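Local coordinates for protein arabinosyltransferase C (Mycobacterium tuberculosis, PDB 3PTY) that polymerises arabinose into the arabinan of the mycobacterial cell wall, the chain here being its C-terminal, lectin-like carbohydrate-binding domain, at residues L33-L41 with V327-W335; L253-F264 with A272-G280. All coordinates share one frame; numbering follows the deposited sequence.

How the contacts relate
Contact 1 and contact 2 lie about 14 Å apart, centre to centre, on the same side of the chain's centre, and both belong to the mixed sheet of this C-terminal domain. Contact 1 pairs strand 37-40 with strand 322-331, whereas contact 2 joins strand 262-264 to strand 277-278 at an outer end of the sheet. Along the chain both segments of contact 2 fall between those of contact 1. The two meet directly: Leu253 N probably donates to Val37 O, and Ala272 O probably accepts from Leu33 N. Each also touches the second subunit and a bound octyl arabinofuranoside, so this sheet lies beside the sugar sites and the dimer interface.

Contact 1 of 2, residues L33-L41 with V327-W335; sequences LAEDVLVEL and VASYLKDDW
Tyr330 and Glu40 meet on one face of an antiparallel strand pair, which also carries Leu38 and Ala328. The phenol OH donates to Glu40 OE1 at 2.6 Å, reaching the syn side of the carboxylate but 27° out of its plane, while Glu40 CB lies at the ring edge. An extended side chain, with CG anti to the backbone N (chi1 176°), carries this carboxylate across to the hydroxyl on the neighbouring strand; its other oxygen, OE2, forms a salt bridge with Arg246. Farther along the same face, Leu38 CD1 touches the edge of the Trp335 indole at CH2, 3.5 Å away. The carbonyls of Leu331 and Lys332 lie over one face of that indole.

On the reverse face, Val39 CG1 packs against Val327 CG2 at 3.9 Å, and Val37 CG1 lies against Ser329 CB. Leu33 CD1 meets Leu331 CD1, the two side chains crossing at about a right angle. Between these faces runs the backbone ladder, in which Leu38 and Tyr330 form a hydrogen-bonded pair, with Leu38 N to Tyr330 O at 2.7 Å. Lys332 N continues it by donating to Asp36 O.

Beyond the ladder, a type I turn from Leu331 to Asp334 brings Asp333, a residue of the arabinofuranoside pocket, beside Asp36, which is salt-bridged to Lys29. The ladder thus ties a sugar-site turn to the sheet, while the Tyr330 bond and Arg246 probably stabilise Glu40 as a carboxylate.

Contact 2 of 2, residues L253-F264 with A272-G280; sequences LQNVVGAADPVF and AFPCQRPFG. With AFO (octyl alpha-D-arabinofuranoside), chain B.
Phe279, Arg277 and Gln276 carry this contact, each meeting a different part of residues 253-264. The Phe279 ring lies beside that of Phe264, both side chains pointing the same way, with centroids 4.8 Å apart and planes inclined at 44°. Its CD2 sits over one face of Phe264, toward the rim and 3.6 Å from CZ, while Pro262 CB approaches the Phe279 edge near CD1. With CG anti to the backbone N (chi1 178°), Phe279 extends toward the neighbouring strand; His281 adds an edge-to-face partner.

Arg277 runs out extended from CG to NE. Its aliphatic part passes the loop before strand 262-264, CB near Ala259 O and CD 3.2 Å from Ala260 O, and Pro262 CG comes to the edge of the guanidinium, whose NE is salt-bridged to Glu287. Two backbone bonds join the short, weakly bonded strand 277-278 in parallel to strand 262-264: Val263 N donates to Arg277 O at 2.7 Å, and Phe279 N to Val263 O.

Gln276 turns the other way, toward the end of helix 253-257. Its CG lies against Val257 CG1 and Val263 CG2, and the bend at chi2 (60°) then turns the amide to the helix end. There NE2 makes two bonds, to Gln254 OE1 at 2.9 Å and to Gly258 O at 3.0 Å; each acceptor is met from above its carbonyl plane. Leu253 CD2 packs against the amide carbon.

Strands 262-264 and 277-278 flank helix 267-270 in a beta-alpha-beta unit. Cys275, disulfide-bonded to Cys31, anchors this segment covalently, and Pro278 CG touches arabinofuranoside C5. With two acceptors gripping one nitrogen, the buried Gln276 amide is held against rotation, joining the end of helix 253-257 to the loop that leads into strand 277-278.

Contact 1 of 2, residues L33-L41 with V327-W335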
# COMPACT_ATOMS: atom_id res chain seq x y z
N LEU A 33 10.61 -11.97 7.66
CA LEU A 33 9.84 -12.57 6.58
C LEU A 33 10.71 -12.92 5.36
O LEU A 33 10.31 -13.71 4.51
CB LEU A 33 8.71 -11.62 6.18
CG LEU A 33 7.62 -12.13 5.23
CD1 LEU A 33 6.96 -13.38 5.80
CD2 LEU A 33 6.61 -11.03 5.02
N ALA A 34 11.90 -12.32 5.27
CA ALA A 34 12.76 -12.55 4.11
C ALA A 34 13.20 -14.01 3.98
O ALA A 34 13.60 -14.46 2.91
CB ALA A 34 13.99 -11.63 4.16
N GLU A 35 13.13 -14.75 5.08
CA GLU A 35 13.51 -16.15 5.06
C GLU A 35 12.34 -17.04 4.63
O GLU A 35 12.53 -18.20 4.28
CB GLU A 35 14.01 -16.59 6.45
CG GLU A 35 15.25 -15.83 6.92
CD GLU A 35 15.66 -16.17 8.34
OE1 GLU A 35 16.50 -15.43 8.90
OE2 GLU A 35 15.15 -17.16 8.90
N ASP A 36 11.13 -16.49 4.66
CA ASP A 36 9.93 -17.29 4.36
C ASP A 36 9.33 -17.02 2.98
O ASP A 36 8.57 -17.84 2.46
CB ASP A 36 8.86 -17.08 5.44
CG ASP A 36 9.23 -17.76 6.75
OD1 ASP A 36 10.43 -17.84 7.08
OD2 ASP A 36 8.31 -18.21 7.47
N VAL A 37 9.64 -15.86 2.40
CA VAL A 37 9.21 -15.58 1.03
C VAL A 37 10.18 -16.28 0.08
O VAL A 37 11.39 -16.06 0.15
CB VAL A 37 9.16 -14.06 0.73
CG1 VAL A 37 8.82 -13.80 -0.74
CG2 VAL A 37 8.12 -13.38 1.62
N LEU A 38 9.66 -17.13 -0.79
CA LEU A 38 10.47 -17.84 -1.77
C LEU A 38 10.29 -17.20 -3.14
O LEU A 38 9.17 -17.05 -3.62
CB LEU A 38 10.08 -19.32 -1.82
CG LEU A 38 10.24 -20.09 -0.50
CD1 LEU A 38 9.99 -21.58 -0.68
CD2 LEU A 38 11.63 -19.85 0.05
N VAL A 39 11.40 -16.83 -3.77
CA VAL A 39 11.35 -16.00 -4.98
C VAL A 39 11.76 -16.81 -6.20
O VAL A 39 12.77 -17.51 -6.17
CB VAL A 39 12.29 -14.79 -4.84
CG1 VAL A 39 12.33 -13.99 -6.14
CG2 VAL A 39 11.85 -13.91 -3.66
N GLU A 40 10.99 -16.68 -7.27
CA GLU A 40 11.24 -17.40 -8.51
C GLU A 40 11.65 -16.40 -9.58
O GLU A 40 10.81 -15.90 -10.33
CB GLU A 40 9.96 -18.14 -8.94
CG GLU A 40 10.09 -18.86 -10.27
CD GLU A 40 8.77 -19.46 -10.74
OE1 GLU A 40 7.69 -18.98 -10.34
OE2 GLU A 40 8.84 -20.43 -11.53
N LEU A 41 12.95 -16.12 -9.66
CA LEU A 41 13.46 -15.11 -10.59
C LEU A 41 13.38 -15.55 -12.05
O LEU A 41 13.27 -14.72 -12.95
CB LEU A 41 14.92 -14.77 -10.27
CG LEU A 41 15.17 -13.87 -9.05
CD1 LEU A 41 16.66 -13.57 -8.94
CD2 LEU A 41 14.37 -12.59 -9.19
N VAL A 327 8.29 -9.87 -9.48
CA VAL A 327 8.85 -11.19 -9.71
C VAL A 327 7.97 -12.22 -9.01
O VAL A 327 7.33 -11.92 -8.00
CB VAL A 327 10.30 -11.29 -9.21
CG1 VAL A 327 11.18 -10.27 -9.93
CG2 VAL A 327 10.36 -11.07 -7.71
N ALA A 328 7.92 -13.43 -9.55
CA ALA A 328 7.07 -14.45 -8.97
C ALA A 328 7.59 -14.81 -7.58
O ALA A 328 8.79 -14.97 -7.39
CB ALA A 328 7.04 -15.69 -9.86
N SER A 329 6.70 -14.92 -6.60
CA SER A 329 7.12 -15.33 -5.27
C SER A 329 6.01 -16.07 -4.53
O SER A 329 4.84 -15.94 -4.88
CB SER A 329 7.57 -14.11 -4.45
OG SER A 329 6.45 -13.31 -4.11
N TYR A 330 6.39 -16.82 -3.50
CA TYR A 330 5.46 -17.68 -2.76
C TYR A 330 5.84 -17.67 -1.29
O TYR A 330 7.01 -17.65 -0.95
CB TYR A 330 5.55 -19.12 -3.29
CG TYR A 330 5.52 -19.17 -4.80
CD1 TYR A 330 6.68 -19.04 -5.54
CD2 TYR A 330 4.32 -19.31 -5.49
CE1 TYR A 330 6.66 -19.06 -6.92
CE2 TYR A 330 4.29 -19.33 -6.89
CZ TYR A 330 5.47 -19.21 -7.59
OH TYR A 330 5.47 -19.22 -8.97
N LEU A 331 4.84 -17.68 -0.41
CA LEU A 331 5.11 -17.74 1.03
C LEU A 331 5.21 -19.19 1.49
O LEU A 331 4.23 -19.94 1.42
CB LEU A 331 3.99 -17.03 1.80
CG LEU A 331 4.17 -16.96 3.32
CD1 LEU A 331 5.43 -16.17 3.67
CD2 LEU A 331 2.93 -16.35 3.98
N LYS A 332 6.39 -19.59 1.96
CA LYS A 332 6.62 -20.97 2.42
C LYS A 332 5.60 -21.49 3.44
O LYS A 332 5.21 -22.67 3.42
CB LYS A 332 8.03 -21.07 3.00
CG LYS A 332 8.39 -22.43 3.56
CD LYS A 332 9.85 -22.47 4.00
CE LYS A 332 10.12 -21.48 5.12
NZ LYS A 332 11.39 -21.79 5.84
N ASP A 333 5.15 -20.61 4.34
CA ASP A 333 4.20 -20.95 5.40
C ASP A 333 2.76 -21.18 4.93
O ASP A 333 1.97 -21.81 5.63
CB ASP A 333 4.19 -19.87 6.47
CG ASP A 333 5.58 -19.56 6.99
OD1 ASP A 333 6.22 -18.63 6.45
OD2 ASP A 333 6.04 -20.27 7.91
N ASP A 334 2.42 -20.65 3.76
CA ASP A 334 1.08 -20.81 3.22
C ASP A 334 1.12 -20.55 1.73
O ASP A 334 1.09 -19.40 1.31
CB ASP A 334 0.10 -19.83 3.90
CG ASP A 334 -1.34 -19.99 3.41
OD1 ASP A 334 -1.59 -20.76 2.44
OD2 ASP A 334 -2.22 -19.35 4.02
N TRP A 335 1.17 -21.61 0.94
CA TRP A 335 1.40 -21.49 -0.50
C TRP A 335 0.25 -20.82 -1.22
O TRP A 335 0.37 -20.47 -2.39
CB TRP A 335 1.65 -22.87 -1.13
CG TRP A 335 2.78 -23.65 -0.53
CD1 TRP A 335 2.68 -24.80 0.21
CD2 TRP A 335 4.18 -23.36 -0.63
NE1 TRP A 335 3.92 -25.23 0.59
CE2 TRP A 335 4.87 -24.37 0.08
CE3 TRP A 335 4.92 -22.36 -1.24
CZ2 TRP A 335 6.26 -24.40 0.20
CZ3 TRP A 335 6.30 -22.38 -1.13
CH2 TRP A 335 6.96 -23.40 -0.42
O HOH W 1 9.79 -13.78 -11.71

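Contact 2 of 2, residues L253-F264 with A272-G280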
# COMPACT_ATOMS: atom_id res chain seq x y z
N LEU A 253 13.90 -14.84 -0.36
CA LEU A 253 14.03 -13.43 -0.66
C LEU A 253 15.33 -12.88 -0.05
O LEU A 253 16.00 -12.04 -0.65
CB LEU A 253 12.82 -12.67 -0.14
CG LEU A 253 12.70 -11.17 -0.45
CD1 LEU A 253 11.22 -10.74 -0.52
CD2 LEU A 253 13.46 -10.34 0.58
N GLN A 254 15.68 -13.36 1.13
CA GLN A 254 16.93 -12.93 1.77
C GLN A 254 18.13 -13.25 0.89
O GLN A 254 19.05 -12.44 0.75
CB GLN A 254 17.10 -13.59 3.14
CG GLN A 254 18.35 -13.11 3.89
CD GLN A 254 18.33 -11.61 4.12
OE1 GLN A 254 17.28 -11.03 4.35
NE2 GLN A 254 19.50 -10.98 4.05
N ASN A 255 18.13 -14.43 0.30
CA ASN A 255 19.23 -14.83 -0.57
C ASN A 255 19.23 -14.06 -1.89
O ASN A 255 20.29 -13.77 -2.44
CB ASN A 255 19.19 -16.34 -0.84
CG ASN A 255 20.31 -16.80 -1.76
OD1 ASN A 255 20.25 -16.60 -2.98
ND2 ASN A 255 21.33 -17.42 -1.19
N VAL A 256 18.04 -13.73 -2.38
CA VAL A 256 17.92 -13.04 -3.66
C VAL A 256 18.21 -11.55 -3.52
O VAL A 256 18.97 -10.98 -4.31
CB VAL A 256 16.51 -13.23 -4.26
CG1 VAL A 256 16.26 -12.21 -5.37
CG2 VAL A 256 16.35 -14.64 -4.78
N VAL A 257 17.60 -10.92 -2.53
CA VAL A 257 17.69 -9.47 -2.36
C VAL A 257 18.92 -9.07 -1.55
O VAL A 257 19.58 -8.08 -1.85
CB VAL A 257 16.41 -8.91 -1.69
CG1 VAL A 257 16.55 -7.43 -1.36
CG2 VAL A 257 15.19 -9.14 -2.61
N GLY A 258 19.22 -9.85 -0.52
CA GLY A 258 20.37 -9.60 0.33
C GLY A 258 20.19 -8.38 1.21
O GLY A 258 19.09 -7.85 1.35
N ALA A 259 21.29 -7.92 1.81
CA ALA A 259 21.25 -6.81 2.76
C ALA A 259 21.89 -5.54 2.21
O ALA A 259 21.97 -4.53 2.90
CB ALA A 259 21.92 -7.22 4.07
N ALA A 260 22.34 -5.59 0.95
CA ALA A 260 23.04 -4.47 0.33
C ALA A 260 22.22 -3.70 -0.72
O ALA A 260 22.28 -2.47 -0.76
CB ALA A 260 24.37 -4.93 -0.27
N ASP A 261 21.48 -4.41 -1.58
CA ASP A 261 20.65 -3.76 -2.59
C ASP A 261 19.63 -2.86 -1.87
O ASP A 261 18.98 -3.31 -0.94
CB ASP A 261 19.86 -4.79 -3.41
CG ASP A 261 20.74 -5.61 -4.35
OD1 ASP A 261 21.95 -5.35 -4.44
OD2 ASP A 261 20.19 -6.54 -5.00
N PRO A 262 19.49 -1.60 -2.30
CA PRO A 262 18.51 -0.74 -1.64
C PRO A 262 17.09 -1.12 -2.06
O PRO A 262 16.86 -1.42 -3.23
CB PRO A 262 18.86 0.67 -2.13
CG PRO A 262 20.26 0.55 -2.73
CD PRO A 262 20.31 -0.85 -3.28
N VAL A 263 16.17 -1.14 -1.11
CA VAL A 263 14.80 -1.58 -1.36
C VAL A 263 13.83 -0.45 -1.03
O VAL A 263 13.86 0.09 0.06
CB VAL A 263 14.44 -2.79 -0.47
CG1 VAL A 263 13.03 -3.31 -0.80
CG2 VAL A 263 15.48 -3.91 -0.62
N PHE A 264 12.99 -0.08 -1.99
CA PHE A 264 11.88 0.82 -1.73
C PHE A 264 10.84 0.08 -0.90
O PHE A 264 10.27 -0.90 -1.38
CB PHE A 264 11.20 1.20 -3.05
CG PHE A 264 11.44 2.61 -3.49
CD1 PHE A 264 12.11 2.86 -4.68
CD2 PHE A 264 10.99 3.67 -2.74
CE1 PHE A 264 12.34 4.16 -5.10
CE2 PHE A 264 11.20 4.97 -3.15
CZ PHE A 264 11.88 5.22 -4.33
N ALA A 272 8.90 -6.01 8.98
CA ALA A 272 8.96 -7.45 8.75
C ALA A 272 10.20 -7.87 7.96
O ALA A 272 10.46 -9.07 7.82
CB ALA A 272 7.69 -7.91 8.02
N PHE A 273 10.96 -6.90 7.46
CA PHE A 273 12.14 -7.18 6.64
C PHE A 273 13.35 -6.46 7.22
O PHE A 273 13.92 -5.58 6.59
CB PHE A 273 11.91 -6.73 5.19
CG PHE A 273 10.86 -7.54 4.46
CD1 PHE A 273 9.54 -7.12 4.43
CD2 PHE A 273 11.20 -8.72 3.82
CE1 PHE A 273 8.57 -7.87 3.76
CE2 PHE A 273 10.24 -9.48 3.17
CZ PHE A 273 8.92 -9.05 3.13
N PRO A 274 13.75 -6.85 8.44
CA PRO A 274 14.77 -6.12 9.19
C PRO A 274 16.15 -6.14 8.53
O PRO A 274 16.94 -5.24 8.79
CB PRO A 274 14.82 -6.89 10.52
CG PRO A 274 14.38 -8.28 10.15
CD PRO A 274 13.24 -8.01 9.20
N CYS A 275 16.43 -7.13 7.68
CA CYS A 275 17.75 -7.24 7.07
C CYS A 275 17.86 -6.53 5.72
O CYS A 275 18.95 -6.43 5.16
CB CYS A 275 18.18 -8.71 6.91
SG CYS A 275 18.31 -9.66 8.46
N GLN A 276 16.74 -6.06 5.18
CA GLN A 276 16.77 -5.34 3.90
C GLN A 276 17.15 -3.88 4.12
O GLN A 276 16.70 -3.26 5.07
CB GLN A 276 15.43 -5.43 3.17
CG GLN A 276 15.33 -6.65 2.27
CD GLN A 276 15.49 -7.93 3.06
OE1 GLN A 276 14.68 -8.23 3.93
NE2 GLN A 276 16.54 -8.68 2.76
N ARG A 277 17.94 -3.34 3.20
CA ARG A 277 18.37 -1.94 3.27
C ARG A 277 17.30 -1.03 2.70
O ARG A 277 17.02 -1.06 1.50
CB ARG A 277 19.67 -1.77 2.48
CG ARG A 277 20.23 -0.35 2.38
CD ARG A 277 21.45 -0.34 1.46
NE ARG A 277 22.00 0.99 1.20
CZ ARG A 277 22.95 1.56 1.93
NH1 ARG A 277 23.45 0.92 2.99
NH2 ARG A 277 23.40 2.77 1.62
N PRO A 278 16.70 -0.19 3.55
CA PRO A 278 15.62 0.68 3.07
C PRO A 278 16.18 1.82 2.25
O PRO A 278 17.14 2.46 2.66
CB PRO A 278 14.99 1.23 4.37
CG PRO A 278 15.60 0.42 5.49
CD PRO A 278 16.94 -0.01 4.99
N PHE A 279 15.59 2.06 1.09
CA PHE A 279 16.02 3.16 0.25
C PHE A 279 15.63 4.47 0.92
O PHE A 279 14.49 4.63 1.36
CB PHE A 279 15.37 3.08 -1.14
CG PHE A 279 15.74 4.22 -2.04
CD1 PHE A 279 16.99 4.27 -2.64
CD2 PHE A 279 14.85 5.26 -2.25
CE1 PHE A 279 17.34 5.33 -3.46
CE2 PHE A 279 15.20 6.33 -3.06
CZ PHE A 279 16.45 6.36 -3.67
N GLY A 280 16.59 5.39 1.02
CA GLY A 280 16.38 6.68 1.66
C GLY A 280 17.58 7.59 1.42
O GLY A 280 18.48 7.24 0.65
C1 AFO B . 12.64 1.19 9.27
O1 AFO B . 12.71 1.89 10.52
C2 AFO B . 11.71 0.00 9.49
O2 AFO B . 10.75 -0.13 8.43
C3 AFO B . 12.60 -1.22 9.59
O3 AFO B . 12.41 -1.81 10.87
C4 AFO B . 14.02 -0.68 9.49
O4 AFO B . 13.92 0.65 8.96
C5 AFO B . 14.94 -1.56 8.64
O5 AFO B . 16.31 -1.28 8.97
C1' AFO B . 13.62 2.99 10.51
C2' AFO B . 13.79 3.44 11.96
C3' AFO B . 14.29 4.88 12.07
C4' AFO B . 14.68 5.17 13.51
C5' AFO B . 13.96 4.22 14.48
C6' AFO B . 12.50 4.59 14.69
C7' AFO B . 11.78 3.50 15.48
C8' AFO B . 10.35 3.89 15.78
O HOH W 2 18.70 -4.96 1.06
O HOH W 3 20.81 -3.88 5.40